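PDB 3NDN: O-succinylhomoserine sulfhydrylase from Mycobacterium tuberculosis, which probably catalyses the formation of L-homocysteine from O-succinyl-L-homoserine and hydrogen sulfide with the help of pyridoxal 5'-phosphate, acting as a homotetramer. Local coordinates for residues A[242-245]-A[246-250]; A[249-252]-A[253-257]. All coordinates share one frame; numbering follows the deposited sequence.

The chain leaves strand 238-242 of the seven-stranded sheet at Gly242, turns at Asp243 and enters helix 244-258, and the two contacts follow one another along that helix. Contact 1 closes its first turn. Contact 2 covers the turns that lead toward its C-terminal end, so both are local and neither crosses the other. They overlap at Gly249 and Pro250, where the helix is kinked, and a probable hydrogen bond from Val251 N to Tyr246 O bridges the break. Together they tie the helix to edge strand 98-102, to the end of helix 105-114 and to the loop after it; contact 2 alone reaches the second subunit.

Contact 1 of 2, residues A[242-245]-A[246-250]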
loop_
_atom_site.group_PDB
_atom_site.type_symbol
_atom_site.label_atom_id
_atom_site.label_comp_id
_atom_site.label_asym_id
_atom_site.label_seq_id
_atom_site.Cartn_x
_atom_site.Cartn_y
_atom_site.Cartn_z
ATOM N N GLY A 242 -27.104 11.843 -0.921
ATOM C CA GLY A 242 -28.542 12.166 -1.154
ATOM C C GLY A 242 -29.533 11.268 -0.388
ATOM O O GLY A 242 -29.156 10.615 0.591
ATOM N N ASP A 243 -30.803 11.269 -0.809
ATOM C CA ASP A 243 -31.870 10.500 -0.133
ATOM C C ASP A 243 -31.650 8.991 -0.312
ATOM O O ASP A 243 -31.098 8.564 -1.327
ATOM C CB ASP A 243 -33.253 10.864 -0.699
ATOM C CG ASP A 243 -33.683 12.295 -0.379
ATOM O OD1 ASP A 243 -33.323 12.837 0.683
ATOM O OD2 ASP A 243 -34.428 12.880 -1.198
ATOM N N ARG A 244 -32.096 8.199 0.662
ATOM C CA ARG A 244 -31.975 6.727 0.598
ATOM C C ARG A 244 -32.519 6.099 -0.699
ATOM O O ARG A 244 -31.856 5.240 -1.288
ATOM C CB ARG A 244 -32.597 6.046 1.830
ATOM C CG ARG A 244 -32.361 4.505 1.875
ATOM C CD ARG A 244 -33.346 3.754 2.792
ATOM N NE ARG A 244 -34.681 4.368 2.811
ATOM C CZ ARG A 244 -35.643 4.160 1.907
ATOM N NH1 ARG A 244 -35.461 3.332 0.878
ATOM N NH2 ARG A 244 -36.800 4.797 2.035
ATOM N N GLU A 245 -33.712 6.508 -1.141
ATOM C CA GLU A 245 -34.313 5.874 -2.327
ATOM C C GLU A 245 -33.535 6.158 -3.610
ATOM O O GLU A 245 -33.518 5.333 -4.527
ATOM C CB GLU A 245 -35.816 6.209 -2.486
ATOM C CG GLU A 245 -36.197 7.689 -2.355
ATOM C CD GLU A 245 -35.904 8.526 -3.606
ATOM O OE1 GLU A 245 -35.636 9.745 -3.452
ATOM O OE2 GLU A 245 -35.951 7.975 -4.741
ATOM N N TYR A 246 -32.898 7.334 -3.664
ATOM C CA TYR A 246 -32.082 7.754 -4.803
ATOM C C TYR A 246 -30.732 7.012 -4.835
ATOM O O TYR A 246 -30.308 6.513 -5.889
ATOM C CB TYR A 246 -31.883 9.284 -4.736
ATOM C CG TYR A 246 -30.841 9.893 -5.676
ATOM C CD1 TYR A 246 -31.079 10.005 -7.050
ATOM C CD2 TYR A 246 -29.630 10.398 -5.176
ATOM C CE1 TYR A 246 -30.126 10.592 -7.905
ATOM C CE2 TYR A 246 -28.679 10.986 -6.022
ATOM C CZ TYR A 246 -28.930 11.070 -7.379
ATOM O OH TYR A 246 -27.989 11.651 -8.208
ATOM N N ILE A 247 -30.073 6.927 -3.682
ATOM C CA ILE A 247 -28.745 6.290 -3.583
ATOM C C ILE A 247 -28.857 4.771 -3.798
ATOM O O ILE A 247 -28.062 4.180 -4.552
ATOM C CB ILE A 247 -28.045 6.625 -2.208
ATOM C CG1 ILE A 247 -27.876 8.147 -2.026
ATOM C CG2 ILE A 247 -26.684 5.915 -2.058
ATOM C CD1 ILE A 247 -26.843 8.821 -2.973
ATOM N N ASP A 248 -29.864 4.157 -3.172
ATOM C CA ASP A 248 -30.107 2.706 -3.278
ATOM C C ASP A 248 -30.840 2.290 -4.569
ATOM O O ASP A 248 -30.918 1.095 -4.873
ATOM C CB ASP A 248 -30.931 2.187 -2.081
ATOM C CG ASP A 248 -30.171 2.235 -0.742
ATOM O OD1 ASP A 248 -28.951 2.529 -0.704
ATOM O OD2 ASP A 248 -30.822 1.965 0.295
ATOM N N GLY A 249 -31.377 3.260 -5.306
ATOM C CA GLY A 249 -32.186 2.998 -6.507
ATOM C C GLY A 249 -31.428 3.220 -7.808
ATOM O O GLY A 249 -30.650 2.361 -8.211
ATOM N N PRO A 250 -31.646 4.380 -8.467
ATOM C CA PRO A 250 -30.985 4.678 -9.749
ATOM C C PRO A 250 -29.454 4.837 -9.664
ATOM O O PRO A 250 -28.751 4.438 -10.603
ATOM C CB PRO A 250 -31.663 5.972 -10.214
ATOM C CG PRO A 250 -32.200 6.588 -8.960
ATOM C CD PRO A 250 -32.579 5.447 -8.067
#
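The opening turn of helix 244-258 is closed by Asp243, whose carbonyl O accepts the N-H of Ile247 at 3.0 Å. Asp243 occupies the N-cap position, but its carboxylate makes no capping bond. One residue on, Asp248 N donates to Arg244 O at 2.9 Å.

Along the same turn, the Asp248 carboxylate lies against the aliphatic part of Arg244, with OD2 3.4 Å from CG. The Arg244 chain bends at chi3 (34°), and its NH1 remains 4.9 Å from Asp248 OD2, so any attraction is electrostatic at a distance. Glu245 has CG wedged between its own N and carbonyl carbon (chi1 48°), which folds the carboxylate back above the next peptide: CD lies 3.2 Å from Tyr246 N, without a hydrogen bond. In this first turn the Glu245 carboxylate probably interacts favourably with the helix dipole.

This turn follows directly on strand 238-242, which pairs antiparallel with strand 98-102 in the large sheet. On the inward side, Ile247 CD1 meets Gly242 N at 3.7 Å and packs on Ala98 and Phe100. Tyr246 runs away from the turn, its OH hydrogen-bonded to Ser112 O. Farther along, Pro250 has no N-H for Tyr246 O, and the helix widens into a pi-type turn at 247-250, where Gly249 N makes a weak bond to that oxygen. Separately, Gly249 CA lies 3.3 Å from Glu245 O in a CA-H...O contact.

Contact 2 of 2, residues A[249-252]-A[253-257]; sequences GPVQ and KLMRH
Gln252 and Arg256, one helical turn apart, run side by side in the same direction from helix 244-258. Gln252 CG is anti to the backbone N (chi1 -173°), and the chain continues straight to the amide. Arg256 is modelled in two conformers, so the pairing of the ends holds for one of them and is less certain than the backbone. In that conformer the amide and guanidinium planes are 15° from parallel, and Gln252 NE2 sits over one guanidinium face, 3.2 Å from Arg256 NE. Both atoms are donors, so the amide nitrogen rests on that face as a near-parallel packing contact, not a hydrogen bond. At their base in the backbone, Arg256 N donates to Gln252 O at 3.0 Å, and Arg256 CG rests 3.3 Å from the same oxygen.

The remaining backbone bonds are those of an alpha helix: Met255 N to Val251 O at 3.0 Å, Lys253 N to Gly249 O at 3.2 Å, and a weak one from Leu254 N to Pro250 O. On the buried side Val251 CG1 and Met255 CG touch at 4.1 Å. Met255 bends at both its later torsions and packs on Phe100 and Thr102 of strand 98-102, while Leu254 lies on Thr111 of helix 105-114.

Farther out, the backbone O of Arg256 accepts a bond from Arg77 NH2. Arg256 CB sits over the centre of the His257 ring, whose ND1 is hydrogen-bonded to Ser132 of the second subunit. Leu254 also packs on Trp144 of that subunit, and the fully extended Lys253 forms a salt bridge with its Glu139. Gln252 NE2 offers Arg256 no acceptor; in the conformer given, the guanidinium's charge is probably stabilised by a cation-pi contact with Tyr78, whereas that of Lys253 is balanced by a carboxylate across the interface.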
loop_
_atom_site.group_PDB
_atom_site.type_symbol
_atom_site.label_atom_id
_atom_site.label_comp_id
_atom_site.label_asym_id
_atom_site.label_seq_id
_atom_site.Cartn_x
_atom_site.Cartn_y
_atom_site.Cartn_z
ATOM N N GLY A 249 -31.377 3.260 -5.306
ATOM C CA GLY A 249 -32.186 2.998 -6.507
ATOM C C GLY A 249 -31.428 3.220 -7.808
ATOM O O GLY A 249 -30.650 2.361 -8.211
ATOM N N PRO A 250 -31.646 4.380 -8.467
ATOM C CA PRO A 250 -30.985 4.678 -9.749
ATOM C C PRO A 250 -29.454 4.837 -9.664
ATOM O O PRO A 250 -28.751 4.438 -10.603
ATOM C CB PRO A 250 -31.663 5.972 -10.214
ATOM C CG PRO A 250 -32.200 6.588 -8.960
ATOM C CD PRO A 250 -32.579 5.447 -8.067
ATOM N N VAL A 251 -28.943 5.395 -8.560
ATOM C CA VAL A 251 -27.480 5.460 -8.357
ATOM C C VAL A 251 -26.847 4.061 -8.232
ATOM O O VAL A 251 -25.903 3.745 -8.963
ATOM C CB VAL A 251 -27.059 6.367 -7.163
ATOM C CG1 VAL A 251 -25.530 6.291 -6.915
ATOM C CG2 VAL A 251 -27.462 7.805 -7.419
ATOM N N GLN A 252 -27.375 3.229 -7.331
ATOM C CA GLN A 252 -26.866 1.861 -7.158
ATOM C C GLN A 252 -26.850 1.085 -8.479
ATOM O O GLN A 252 -25.886 0.383 -8.775
ATOM C CB GLN A 252 -27.663 1.094 -6.095
ATOM C CG GLN A 252 -27.088 -0.286 -5.731
ATOM C CD GLN A 252 -28.017 -1.085 -4.807
ATOM O OE1 GLN A 252 -28.159 -0.774 -3.620
ATOM N NE2 GLN A 252 -28.661 -2.114 -5.358
ATOM N N LYS A 253 -27.905 1.218 -9.274
ATOM C CA LYS A 253 -27.970 0.518 -10.562
ATOM C C LYS A 253 -26.814 0.896 -11.487
ATOM O O LYS A 253 -26.162 0.014 -12.063
ATOM C CB LYS A 253 -29.319 0.756 -11.244
ATOM C CG LYS A 253 -29.542 -0.086 -12.487
ATOM C CD LYS A 253 -30.902 0.187 -13.092
ATOM C CE LYS A 253 -31.170 -0.741 -14.272
ATOM N NZ LYS A 253 -32.359 -0.272 -15.057
ATOM N N LEU A 254 -26.552 2.196 -11.643
ATOM C CA LEU A 254 -25.419 2.618 -12.458
ATOM C C LEU A 254 -24.055 2.178 -11.879
ATOM O O LEU A 254 -23.149 1.804 -12.628
ATOM C CB LEU A 254 -25.451 4.139 -12.721
ATOM C CG LEU A 254 -26.488 4.659 -13.732
ATOM C CD1 LEU A 254 -26.480 6.212 -13.807
ATOM C CD2 LEU A 254 -26.232 4.067 -15.127
ATOM N N MET A 255 -23.908 2.220 -10.552
ATOM C CA MET A 255 -22.630 1.837 -9.920
ATOM C C MET A 255 -22.291 0.345 -10.075
ATOM O O MET A 255 -21.157 -0.002 -10.421
ATOM C CB MET A 255 -22.563 2.273 -8.438
ATOM C CG MET A 255 -22.495 3.782 -8.204
ATOM S SD MET A 255 -21.117 4.697 -8.954
ATOM C CE MET A 255 -19.687 3.912 -8.140
ATOM N N ARG A 256 -23.269 -0.526 -9.828
ATOM C CA ARG A 256 -23.081 -1.969 -9.980
ATOM C C ARG A 256 -22.713 -2.353 -11.424
ATOM O O ARG A 256 -21.762 -3.114 -11.663
ATOM C CB ARG A 256 -24.345 -2.729 -9.553
ATOM C CG ARG A 256 -24.698 -2.641 -8.070
ATOM C CD ARG A 256 -25.715 -3.711 -7.682
ATOM N NE ARG A 256 -26.026 -3.713 -6.252
ATOM C CZ ARG A 256 -26.611 -4.731 -5.626
ATOM N NH1 ARG A 256 -26.936 -5.825 -6.300
ATOM N NH2 ARG A 256 -26.855 -4.668 -4.325
ATOM N N HIS A 257 -23.459 -1.818 -12.387
ATOM C CA HIS A 257 -23.362 -2.279 -13.776
ATOM C C HIS A 257 -22.438 -1.526 -14.750
ATOM O O HIS A 257 -21.984 -2.124 -15.737
ATOM C CB HIS A 257 -24.779 -2.462 -14.343
ATOM C CG HIS A 257 -25.650 -3.339 -13.488
ATOM N ND1 HIS A 257 -25.325 -4.646 -13.184
ATOM C CD2 HIS A 257 -26.817 -3.088 -12.850
ATOM C CE1 HIS A 257 -26.266 -5.169 -12.418
ATOM N NE2 HIS A 257 -27.183 -4.244 -12.198
#